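Local coordinates for genome polyprotein (Rhinovirus C, PDB 6KU8), which probably cleaves the viral polyprotein as its 3C cysteine protease, and is held here in complex with the inhibitor rupintrivir, at residues R90-E95 and G158-I163; S101-A106 and I154-N159. One frame throughout, in Å; residues are numbered along the deposited sequence.

Contact 1. Residues R90-E95 and G158-I163; sequences RRFIPE and GNIVAI
The carbonyl oxygen of F92 takes the backbone hydrogen bond that ties the two segments together. I160 N gives it, at 2.9 Å from F92 O and nearly straight at 174°, but from above the carbonyl plane. A water also donates to F92 O, 2.8 Å away, and its other hydrogen goes to N159 OD1. N159 ND2 is turned to N156 instead. Two CA-H...O contacts add to the polar set: N159 CA lies near F92 O, and I93 CA is 3.5 Å from I160 O.

F92 sits at the end of a short 3-10 turn, in the loop that joins the N-terminal barrel to the C-terminal one. The chymotrypsin-like fold of picornain 3C has two such barrels. I160 and V161 are on a strand of the second.

The remaining packing flanks the bond. With CG1 beside the backbone N (chi1 -55°) and the chain extended beyond it (chi2 169°), I160 CD1 comes to 3.8 Å from F92 CB. R91 CG lies over one face of the F92 ring, offset toward the rim, and F9 meets the ring edge-to-face. P94 crosses V161 at about a right angle. Their CG and CG2 are unusually close, a doubtful detail given the strained V161 rotamer. Two carbons meet carbonyl oxygens: F92 CB is 3.4 Å from G158 O, and P94 CD rests on I160 O.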
loop_
_atom_site.group_PDB
_atom_site.type_symbol
_atom_site.label_atom_id
_atom_site.label_comp_id
_atom_site.label_asym_id
_atom_site.label_seq_id
_atom_site.Cartn_x
_atom_site.Cartn_y
_atom_site.Cartn_z
ATOM N N ARG A 90 9.791 7.832 4.991
ATOM C CA ARG A 90 9.754 6.995 6.192
ATOM C C ARG A 90 9.401 7.789 7.447
ATOM O O ARG A 90 8.811 7.237 8.380
ATOM C CB ARG A 90 11.099 6.290 6.374
ATOM C CG ARG A 90 11.264 5.054 5.492
ATOM C CD ARG A 90 12.669 4.460 5.621
ATOM N NE ARG A 90 13.690 5.340 5.046
ATOM C CZ ARG A 90 14.949 4.972 4.837
ATOM N NH1 ARG A 90 15.336 3.739 5.150
ATOM N NH2 ARG A 90 15.816 5.823 4.312
ATOM N N ARG A 91 9.738 9.078 7.492
ATOM C CA ARG A 91 9.477 9.863 8.698
ATOM C C ARG A 91 7.981 10.095 8.937
ATOM O O ARG A 91 7.594 10.494 10.046
ATOM C CB ARG A 91 10.231 11.199 8.611
ATOM C CG ARG A 91 9.352 12.399 8.334
ATOM C CD ARG A 91 10.164 13.652 7.946
ATOM N NE ARG A 91 10.329 13.759 6.499
ATOM C CZ ARG A 91 11.053 14.690 5.888
ATOM N NH1 ARG A 91 11.692 15.610 6.599
ATOM N NH2 ARG A 91 11.147 14.698 4.564
ATOM N N PHE A 92 7.137 9.866 7.928
ATOM C CA PHE A 92 5.688 9.996 8.060
ATOM C C PHE A 92 5.006 8.667 8.329
ATOM O O PHE A 92 3.790 8.641 8.556
ATOM C CB PHE A 92 5.087 10.622 6.792
ATOM C CG PHE A 92 5.810 11.847 6.317
ATOM C CD1 PHE A 92 5.873 12.981 7.106
ATOM C CD2 PHE A 92 6.416 11.864 5.068
ATOM C CE1 PHE A 92 6.535 14.116 6.661
ATOM C CE2 PHE A 92 7.072 12.986 4.615
ATOM C CZ PHE A 92 7.135 14.117 5.407
ATOM N N ILE A 93 5.750 7.561 8.315
ATOM C CA ILE A 93 5.218 6.240 8.541
ATOM C C ILE A 93 5.220 5.967 10.042
ATOM O O ILE A 93 6.290 6.113 10.674
ATOM C CB ILE A 93 6.018 5.171 7.779
ATOM C CG1 ILE A 93 5.946 5.449 6.269
ATOM C CG2 ILE A 93 5.526 3.769 8.096
ATOM C CD1 ILE A 93 6.600 4.374 5.401
ATOM N N PRO A 94 4.101 5.596 10.655
ATOM C CA PRO A 94 4.063 5.443 12.113
ATOM C C PRO A 94 4.990 4.336 12.577
ATOM O O PRO A 94 5.328 3.422 11.820
ATOM C CB PRO A 94 2.602 5.075 12.402
ATOM C CG PRO A 94 1.838 5.543 11.189
ATOM C CD PRO A 94 2.790 5.307 10.042
ATOM N N GLU A 95 5.360 4.402 13.860
ATOM C CA GLU A 95 6.144 3.323 14.447
ATOM C C GLU A 95 5.286 2.175 14.965
ATOM O O GLU A 95 5.762 1.035 15.014
ATOM C CB GLU A 95 7.034 3.863 15.574
ATOM C CG GLU A 95 8.256 4.597 15.030
ATOM C CD GLU A 95 9.250 4.967 16.105
ATOM O OE1 GLU A 95 8.845 5.576 17.118
ATOM O OE2 GLU A 95 10.439 4.644 15.931
ATOM N N GLY A 158 1.057 14.427 6.660
ATOM C CA GLY A 158 2.118 13.948 7.522
ATOM C C GLY A 158 1.985 12.536 8.056
ATOM O O GLY A 158 2.851 12.105 8.815
ATOM N N ASN A 159 0.938 11.789 7.710
ATOM C CA ASN A 159 0.760 10.452 8.276
ATOM C C ASN A 159 0.474 9.464 7.150
ATOM O O ASN A 159 -0.577 9.546 6.505
ATOM C CB ASN A 159 -0.376 10.438 9.297
ATOM C CG ASN A 159 -0.191 11.458 10.404
ATOM O OD1 ASN A 159 0.820 11.456 11.080
ATOM N ND2 ASN A 159 -1.196 12.307 10.616
ATOM N N ILE A 160 1.390 8.538 6.906
ATOM C CA ILE A 160 1.249 7.562 5.820
ATOM C C ILE A 160 1.143 6.195 6.484
ATOM O O ILE A 160 2.142 5.650 6.968
ATOM C CB ILE A 160 2.414 7.624 4.818
ATOM C CG1 ILE A 160 2.580 9.049 4.257
ATOM C CG2 ILE A 160 2.181 6.616 3.670
ATOM C CD1 ILE A 160 3.865 9.244 3.470
ATOM N N VAL A 161 -0.061 5.641 6.503
ATOM C CA VAL A 161 -0.449 4.736 7.567
ATOM C C VAL A 161 -0.775 3.327 7.085
ATOM O O VAL A 161 -0.664 2.377 7.881
ATOM C CB VAL A 161 -1.631 5.375 8.327
ATOM C CG1 VAL A 161 -2.900 4.551 8.305
ATOM C CG2 VAL A 161 -1.205 5.862 9.708
ATOM N N ALA A 162 -1.121 3.131 5.815
ATOM C CA ALA A 162 -1.426 1.792 5.315
ATOM C C ALA A 162 -1.487 1.831 3.795
ATOM O O ALA A 162 -1.541 2.903 3.193
ATOM C CB ALA A 162 -2.754 1.256 5.881
ATOM N N ILE A 163 -1.441 0.646 3.179
ATOM C CA ILE A 163 -1.864 0.470 1.795
ATOM C C ILE A 163 -3.124 -0.389 1.794
ATOM O O ILE A 163 -3.258 -1.329 2.589
ATOM C CB ILE A 163 -0.759 -0.140 0.907
ATOM C CG1 ILE A 163 -0.417 -1.563 1.382
ATOM C CG2 ILE A 163 0.457 0.827 0.850
ATOM C CD1 ILE A 163 0.489 -2.339 0.421
HETATM O O HOH W 1 2.817 9.345 11.041
#

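Contact 2. Residues S101-A106 and I154-N159; sequences SNMHLA and IANTGN
S101 and N156 share a water: it donates to S101 O and accepts from N156 ND2, 2.9 Å from each. The chain turns a corner at S101 and N102. N102 O then takes a long hydrogen bond from N156 ND2, at 3.3 Å. The bond lies in the amide plane of N156 but comes from above the carbonyl plane of N102. N156 OD1 accepts from N159 ND2 on a lone pair, so both ends of this amide are held. N156 opens a type II turn to N159, which reverses the chain.

The M103 side chain bends at chi2 (-69°) and turns toward I154 and A155. Its SD lies 3.3 Å from A155 C, and its CE touches the N156 amide and N159 CB.

H104 and A155 form an antiparallel hydrogen-bonded pair, within the C-terminal beta-barrel of the chymotrypsin-like fold. H104 N gives to A155 O at 2.9 Å, and A155 N gives to H104 O at 3.0 Å. The second bond lies in the carbonyl plane. The H104 ring has N102 O at its edge, and H104 ND1 is hydrogen-bonded to D116 OD2.

L105 and I154 form the next, non-hydrogen-bonded pair, their side chains on the same face. L105 CD1 and I154 CD1 are in tight contact at 3.4 Å.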
loop_
_atom_site.group_PDB
_atom_site.type_symbol
_atom_site.label_atom_id
_atom_site.label_comp_id
_atom_site.label_asym_id
_atom_site.label_seq_id
_atom_site.Cartn_x
_atom_site.Cartn_y
_atom_site.Cartn_z
ATOM N N SER A 101 -7.767 9.561 12.743
ATOM C CA SER A 101 -8.988 10.195 12.268
ATOM C C SER A 101 -8.740 10.904 10.937
ATOM O O SER A 101 -7.602 11.233 10.574
ATOM C CB SER A 101 -9.544 11.179 13.316
ATOM O OG SER A 101 -8.615 12.200 13.610
ATOM N N ASN A 102 -9.825 11.087 10.187
ATOM C CA ASN A 102 -9.824 11.903 8.973
ATOM C C ASN A 102 -8.768 11.434 7.970
ATOM O O ASN A 102 -8.048 12.233 7.360
ATOM C CB ASN A 102 -9.634 13.382 9.326
ATOM C CG ASN A 102 -10.661 13.874 10.333
ATOM O OD1 ASN A 102 -10.349 14.099 11.499
ATOM N ND2 ASN A 102 -11.893 14.041 9.882
ATOM N N MET A 103 -8.696 10.119 7.784
ATOM C CA MET A 103 -7.810 9.525 6.795
ATOM C C MET A 103 -8.436 9.539 5.404
ATOM O O MET A 103 -9.659 9.561 5.237
ATOM C CB MET A 103 -7.458 8.090 7.188
ATOM C CG MET A 103 -6.320 8.003 8.191
ATOM S SD MET A 103 -4.791 8.517 7.383
ATOM C CE MET A 103 -3.794 8.996 8.803
ATOM N N HIS A 104 -7.571 9.491 4.395
ATOM C CA HIS A 104 -7.972 9.444 2.998
ATOM C C HIS A 104 -7.438 8.173 2.346
ATOM O O HIS A 104 -6.406 7.632 2.755
ATOM C CB HIS A 104 -7.444 10.673 2.226
ATOM C CG HIS A 104 -8.127 11.958 2.587
ATOM N ND1 HIS A 104 -8.720 12.772 1.645
ATOM C CD2 HIS A 104 -8.331 12.558 3.784
ATOM C CE1 HIS A 104 -9.252 13.822 2.247
ATOM N NE2 HIS A 104 -9.030 13.716 3.544
ATOM N N LEU A 105 -8.150 7.693 1.335
ATOM C CA LEU A 105 -7.616 6.684 0.426
ATOM C C LEU A 105 -7.303 7.374 -0.892
ATOM O O LEU A 105 -8.158 8.078 -1.442
ATOM C CB LEU A 105 -8.603 5.532 0.214
ATOM C CG LEU A 105 -8.262 4.492 -0.876
ATOM C CD1 LEU A 105 -6.903 3.944 -0.652
ATOM C CD2 LEU A 105 -9.279 3.349 -0.882
ATOM N N ALA A 106 -6.074 7.203 -1.381
ATOM C CA ALA A 106 -5.661 7.839 -2.628
ATOM C C ALA A 106 -4.957 6.810 -3.495
ATOM O O ALA A 106 -4.130 6.036 -3.004
ATOM C CB ALA A 106 -4.743 9.045 -2.382
ATOM N N ILE A 154 -3.344 4.914 2.336
ATOM C CA ILE A 154 -4.219 5.402 3.381
ATOM C C ILE A 154 -3.373 6.420 4.148
ATOM O O ILE A 154 -2.442 6.048 4.802
ATOM C CB ILE A 154 -4.721 4.305 4.312
ATOM C CG1 ILE A 154 -5.457 3.201 3.557
ATOM C CG2 ILE A 154 -5.542 4.905 5.434
ATOM C CD1 ILE A 154 -6.625 3.608 2.757
ATOM N N ALA A 155 -3.749 7.683 4.039
ATOM C CA ALA A 155 -3.002 8.777 4.621
ATOM C C ALA A 155 -3.696 10.115 4.729
ATOM O O ALA A 155 -4.763 10.288 4.210
ATOM C CB ALA A 155 -1.768 9.013 3.788
ATOM N N ASN A 156 -3.066 11.011 5.478
ATOM C CA ASN A 156 -3.460 12.418 5.499
ATOM C C ASN A 156 -2.187 13.218 5.754
ATOM O O ASN A 156 -1.091 12.657 5.747
ATOM C CB ASN A 156 -4.582 12.667 6.521
ATOM C CG ASN A 156 -4.160 12.370 7.960
ATOM O OD1 ASN A 156 -2.973 12.314 8.274
ATOM N ND2 ASN A 156 -5.141 12.174 8.834
ATOM N N THR A 157 -2.309 14.525 5.968
ATOM C CA THR A 157 -1.106 15.358 6.062
ATOM C C THR A 157 -0.136 14.820 7.114
ATOM O O THR A 157 -0.475 14.715 8.299
ATOM C CB THR A 157 -1.490 16.808 6.373
ATOM O OG1 THR A 157 -2.342 17.297 5.332
ATOM C CG2 THR A 157 -0.244 17.704 6.442
ATOM N N GLY A 158 1.057 14.427 6.660
ATOM C CA GLY A 158 2.118 13.948 7.522
ATOM C C GLY A 158 1.985 12.536 8.056
ATOM O O GLY A 158 2.851 12.105 8.815
ATOM N N ASN A 159 0.938 11.789 7.710
ATOM C CA ASN A 159 0.760 10.452 8.276
ATOM C C ASN A 159 0.474 9.464 7.150
ATOM O O ASN A 159 -0.577 9.546 6.505
ATOM C CB ASN A 159 -0.376 10.438 9.297
ATOM C CG ASN A 159 -0.191 11.458 10.404
ATOM O OD1 ASN A 159 0.820 11.456 11.080
ATOM N ND2 ASN A 159 -1.196 12.307 10.616
HETATM O O HOH W 2 -4.955 11.540 11.676
#

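Overall arrangement
Contacts 1 and 2 are joined through the hairpin of strands 153-156 and 159-167, and they share G158 and N159. Their centres are about 9 Å apart. Strand 103-106 pairs with the first arm of the hairpin, while the loop 90-95 meets the second. The arms are linked by probable hydrogen bonds, V161 N to I154 O at 3.0 Å and I154 N to A162 O at 2.8 Å. Two residues, V161 and A162, lie opposite the single I154, as in a classic beta bulge. V161 CG2 also packs near M103 CE, at 4.2 Å. In contact 2 the L105 side chain comes to about 7 Å from bound rupintrivir, too far to touch it.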